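Local atomic coordinates of phenylalanine--tRNA ligase beta subunit (Pyrococcus horikoshii, PDB entry 2CXI), a protein that forms the beta subunit of a tetrameric ligase that attaches phenylalanine to tRNA(Phe) at the expense of ATP, present here as its N-terminal fragment. Residues T54-D58 against F328-I332; G78-Y82 against K324-F328. All coordinates share one frame; numbering follows the deposited sequence.

Both contacts tie the N-terminal part of the fragment to one short run of the B5 domain, residues 324-332, where the central strand 320-325 of a three-stranded antiparallel sheet runs out into the loop before helix 335-346. Their centres lie about 13 Å apart. Along the chain, 54-58 precedes helix 62-72 and the loop 78-82 follows it, so the two N-terminal loops flank that helix in sequence; their partners come in the reverse order, 324-328 for contact 2 and then 328-332 for contact 1. Phe328 belongs to both, and Ile332 packs on Tyr325. Contact 1 joins 54-58 to the B5 domain mainly through charged groups and water, contact 2 joins 78-82 by apolar packing.

Contact 1 (T54-D58 against F328-I332); sequences TNRPD and FRDDI
Phe328 and Arg329 meet Asp58 and Arg56 in a contact between the B5-domain loop and the loop before helix 62-72, built on a stacked arginine pair, each arginine carrying its own carboxylate. The segments run roughly antiparallel, 163° end to end. The CD2-CE2 side of the Phe328 ring meets the Asp58 side chain obliquely, CD2 lying 3.4 Å from Asp58 CB; Arg67 of helix 62-72 adds a cation-pi contact. One water is shared by Phe328 O and by N and OD2 of Asp58. Next, the Arg329 guanidinium lies flat on that of Arg56, the planes 16° apart and the centres separated by 4.0 Å; Arg56 NH1 sits over its middle, while Ile332 CD1 covers the opposite face. Like charge is probably tolerated because both arginines are gripped side-on: Arg56 NE and NH2 hold the two oxygens of Asp58, as Arg329 NE and NH2 hold those of Asp331, and Arg329 NH2 also bridges to Asp341, another predicted magnesium ligand. A methionine in place of Arg56 would probably leave Asp58 without its two-pronged partner and one face of the Arg329 guanidinium without its stack. Asp330 is joined to Asn55 O by two waters, one bound to its N and the other to its OD1. Asp331, predicted to bind magnesium together with the alpha subunit, has CG between its backbone N and carbonyl carbon (chi1 58°), which sets the carboxylate across the CG-CD part of the Arg56 chain. Its OD1 takes Arg329 NE through the syn lone pair at 2.9 Å, and its OD2 lies 3.7 Å from Arg56 CD.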
# COMPACT_ATOMS: atom_id res chain seq x y z
N THR A 54 -42.74 -15.13 11.09
CA THR A 54 -42.42 -13.81 10.51
C THR A 54 -41.19 -13.09 11.14
O THR A 54 -40.72 -12.05 10.65
CB THR A 54 -43.66 -12.93 10.65
OG1 THR A 54 -43.34 -11.59 10.27
CG2 THR A 54 -44.09 -12.80 12.15
N ASN A 55 -40.68 -13.67 12.23
CA ASN A 55 -39.54 -13.13 12.98
C ASN A 55 -38.25 -13.93 12.78
O ASN A 55 -37.24 -13.63 13.41
CB ASN A 55 -39.90 -13.10 14.47
CG ASN A 55 -41.02 -12.14 14.75
OD1 ASN A 55 -42.05 -12.51 15.32
ND2 ASN A 55 -40.85 -10.90 14.31
N ARG A 56 -38.31 -14.94 11.91
CA ARG A 56 -37.16 -15.81 11.66
C ARG A 56 -36.78 -15.87 10.16
O ARG A 56 -37.10 -16.85 9.47
CB ARG A 56 -37.40 -17.21 12.29
CG ARG A 56 -36.96 -17.29 13.78
CD ARG A 56 -36.93 -18.65 14.38
NE ARG A 56 -35.85 -19.44 13.83
CZ ARG A 56 -35.44 -20.60 14.32
NH1 ARG A 56 -36.04 -21.13 15.39
NH2 ARG A 56 -34.42 -21.24 13.73
N PRO A 57 -36.09 -14.83 9.67
CA PRO A 57 -35.57 -14.82 8.29
C PRO A 57 -34.67 -16.05 7.98
O PRO A 57 -34.58 -16.45 6.83
CB PRO A 57 -34.74 -13.51 8.20
CG PRO A 57 -35.17 -12.67 9.38
CD PRO A 57 -35.80 -13.57 10.40
N ASP A 58 -34.06 -16.64 8.99
CA ASP A 58 -33.21 -17.80 8.81
C ASP A 58 -34.01 -18.95 8.19
O ASP A 58 -33.43 -19.80 7.54
CB ASP A 58 -32.49 -18.24 10.10
CG ASP A 58 -33.40 -18.88 11.13
OD1 ASP A 58 -33.41 -20.13 11.25
OD2 ASP A 58 -34.12 -18.24 11.89
N PHE A 328 -27.65 -16.10 13.87
CA PHE A 328 -28.67 -15.83 12.80
C PHE A 328 -30.12 -15.65 13.34
O PHE A 328 -31.05 -15.36 12.57
CB PHE A 328 -28.58 -16.86 11.64
CG PHE A 328 -28.85 -18.31 12.03
CD1 PHE A 328 -27.85 -19.26 11.89
CD2 PHE A 328 -30.11 -18.73 12.48
CE1 PHE A 328 -28.06 -20.59 12.23
CE2 PHE A 328 -30.35 -20.07 12.80
CZ PHE A 328 -29.32 -21.01 12.69
N ARG A 329 -30.30 -15.80 14.67
CA ARG A 329 -31.59 -15.55 15.34
C ARG A 329 -31.54 -14.27 16.16
O ARG A 329 -30.53 -13.98 16.81
CB ARG A 329 -31.95 -16.70 16.29
CG ARG A 329 -32.29 -18.06 15.65
CD ARG A 329 -32.80 -19.04 16.66
NE ARG A 329 -34.08 -18.66 17.28
CZ ARG A 329 -34.77 -19.50 18.07
NH1 ARG A 329 -34.27 -20.71 18.33
NH2 ARG A 329 -35.93 -19.13 18.61
N ASP A 330 -32.61 -13.50 16.11
CA ASP A 330 -32.73 -12.37 17.01
C ASP A 330 -34.16 -12.26 17.57
O ASP A 330 -34.56 -11.21 18.07
CB ASP A 330 -32.23 -11.05 16.36
CG ASP A 330 -33.25 -10.42 15.40
OD1 ASP A 330 -34.26 -11.10 15.04
OD2 ASP A 330 -33.11 -9.24 14.95
N ASP A 331 -34.91 -13.37 17.51
CA ASP A 331 -36.28 -13.40 17.99
C ASP A 331 -36.42 -13.73 19.48
O ASP A 331 -37.51 -13.57 20.03
CB ASP A 331 -37.11 -14.45 17.22
CG ASP A 331 -36.53 -15.85 17.32
OD1 ASP A 331 -35.29 -16.01 17.12
OD2 ASP A 331 -37.24 -16.85 17.60
N ILE A 332 -35.36 -14.20 20.12
CA ILE A 332 -35.43 -14.58 21.53
C ILE A 332 -35.31 -13.34 22.41
O ILE A 332 -34.34 -12.58 22.27
CB ILE A 332 -34.35 -15.61 21.87
CG1 ILE A 332 -34.63 -16.93 21.14
CG2 ILE A 332 -34.29 -15.86 23.38
CD1 ILE A 332 -33.44 -17.85 21.13
O HOH W 1 -34.63 -14.16 14.18
O HOH W 2 -36.78 -11.09 14.32
O HOH W 3 -33.66 -15.45 11.86

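Contact 2 (G78-Y82 against K324-F328); sequences GLPKY and KYPAF
Leu79, Pro80 and Tyr82 pack in turn against the end of strand 320-325, the central strand of the three-stranded antiparallel sheet of the B5 domain, and against the loop that follows it. The loop 78-82 leads from helix 62-72 to strand 84-93, and its meeting with 324-328 is apolar packing between these two parts of the fold. Leu79 reaches the strand with its two methyls set on different targets. CD2 lies against the backbone, 3.5 Å from Tyr325 C, and also touches Pro326 CD; CD1 instead meets Lys324 CB, beyond which the extended lysine chain leads away. The leucine's first torsion, -109°, departs from the usual staggered values and carries the branch over to the strand. Pro80 and Pro326 cross at about a right angle: CG of Pro326 approaches both CG and CD of Pro80, at 3.8 Å from Pro80 CG. Within its own segment Pro326 sets its CB 3.3 Å above the plane of the Phe328 ring, over the centre. Pro80 CG comes obliquely to the same ring, near CE1. The side chains of Tyr82 and Phe328 cross at about a right angle; the hydroxyl comes to the edge of the Phe328 ring, near its plane, and Tyr82 CE2 lies close to Phe328 CE1. Tyr325 turns to the other side of the strand, away from the loop, where it touches Ile332. Around this packing, Trp71 of helix 62-72 touches Pro80, and Thr252 of helix 240-255 touches both Tyr82 and Phe328. The loop carries a bond of its own from Lys81 NZ to Leu79 O, while at its far end Tyr82 OH sits 3.4 Å from Phe328 CE1.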
# COMPACT_ATOMS: atom_id res chain seq x y z
N GLY A 78 -27.42 -29.61 18.88
CA GLY A 78 -26.75 -28.51 19.58
C GLY A 78 -26.52 -27.30 18.71
O GLY A 78 -27.21 -27.11 17.71
N LEU A 79 -25.55 -26.46 19.09
CA LEU A 79 -25.24 -25.26 18.36
C LEU A 79 -24.57 -25.57 17.02
O LEU A 79 -23.58 -26.29 17.00
CB LEU A 79 -24.23 -24.42 19.14
CG LEU A 79 -24.45 -23.10 19.86
CD1 LEU A 79 -23.06 -22.54 20.15
CD2 LEU A 79 -25.32 -22.09 19.11
N PRO A 80 -25.06 -25.01 15.91
CA PRO A 80 -24.34 -25.13 14.63
C PRO A 80 -23.05 -24.32 14.70
O PRO A 80 -23.05 -23.20 15.20
CB PRO A 80 -25.30 -24.53 13.60
CG PRO A 80 -26.31 -23.78 14.36
CD PRO A 80 -26.33 -24.30 15.77
N LYS A 81 -21.97 -24.90 14.21
CA LYS A 81 -20.64 -24.34 14.35
C LYS A 81 -20.28 -23.60 13.07
O LYS A 81 -20.42 -24.17 12.00
CB LYS A 81 -19.62 -25.48 14.57
CG LYS A 81 -19.93 -26.38 15.76
CD LYS A 81 -20.22 -25.59 17.05
CE LYS A 81 -20.21 -26.51 18.27
NZ LYS A 81 -21.47 -26.41 19.05
N TYR A 82 -19.85 -22.35 13.18
CA TYR A 82 -19.43 -21.56 12.01
C TYR A 82 -18.03 -20.97 12.18
O TYR A 82 -17.82 -20.14 13.06
CB TYR A 82 -20.43 -20.42 11.79
CG TYR A 82 -21.81 -20.92 11.45
CD1 TYR A 82 -22.11 -21.41 10.17
CD2 TYR A 82 -22.82 -20.88 12.40
CE1 TYR A 82 -23.37 -21.90 9.88
CE2 TYR A 82 -24.09 -21.34 12.11
CZ TYR A 82 -24.35 -21.85 10.87
OH TYR A 82 -25.61 -22.31 10.61
N LYS A 324 -26.72 -21.14 24.71
CA LYS A 324 -26.22 -20.37 23.59
C LYS A 324 -27.09 -20.74 22.37
O LYS A 324 -27.51 -21.87 22.25
CB LYS A 324 -24.74 -20.70 23.31
CG LYS A 324 -23.80 -20.17 24.40
CD LYS A 324 -22.39 -20.44 24.06
CE LYS A 324 -21.52 -19.97 25.22
NZ LYS A 324 -20.19 -20.58 25.08
N TYR A 325 -27.31 -19.77 21.49
CA TYR A 325 -28.07 -20.02 20.26
C TYR A 325 -27.44 -19.26 19.09
O TYR A 325 -26.63 -18.33 19.31
CB TYR A 325 -29.56 -19.67 20.47
CG TYR A 325 -29.84 -18.20 20.81
CD1 TYR A 325 -29.84 -17.75 22.14
CD2 TYR A 325 -30.15 -17.29 19.81
CE1 TYR A 325 -30.15 -16.40 22.47
CE2 TYR A 325 -30.45 -15.96 20.10
CZ TYR A 325 -30.45 -15.51 21.43
OH TYR A 325 -30.75 -14.18 21.70
N PRO A 326 -27.76 -19.68 17.86
CA PRO A 326 -27.07 -19.16 16.65
C PRO A 326 -27.25 -17.65 16.48
O PRO A 326 -28.32 -17.11 16.81
CB PRO A 326 -27.79 -19.87 15.50
CG PRO A 326 -28.39 -21.10 16.13
CD PRO A 326 -28.77 -20.71 17.52
N ALA A 327 -26.20 -16.97 16.00
CA ALA A 327 -26.23 -15.51 15.79
C ALA A 327 -27.17 -15.11 14.64
O ALA A 327 -27.42 -13.92 14.44
CB ALA A 327 -24.81 -14.99 15.48
N PHE A 328 -27.65 -16.10 13.87
CA PHE A 328 -28.67 -15.83 12.80
C PHE A 328 -30.12 -15.65 13.34
O PHE A 328 -31.05 -15.36 12.57
CB PHE A 328 -28.58 -16.86 11.64
CG PHE A 328 -28.85 -18.31 12.03
CD1 PHE A 328 -27.85 -19.26 11.89
CD2 PHE A 328 -30.11 -18.73 12.48
CE1 PHE A 328 -28.06 -20.59 12.23
CE2 PHE A 328 -30.35 -20.07 12.80
CZ PHE A 328 -29.32 -21.01 12.69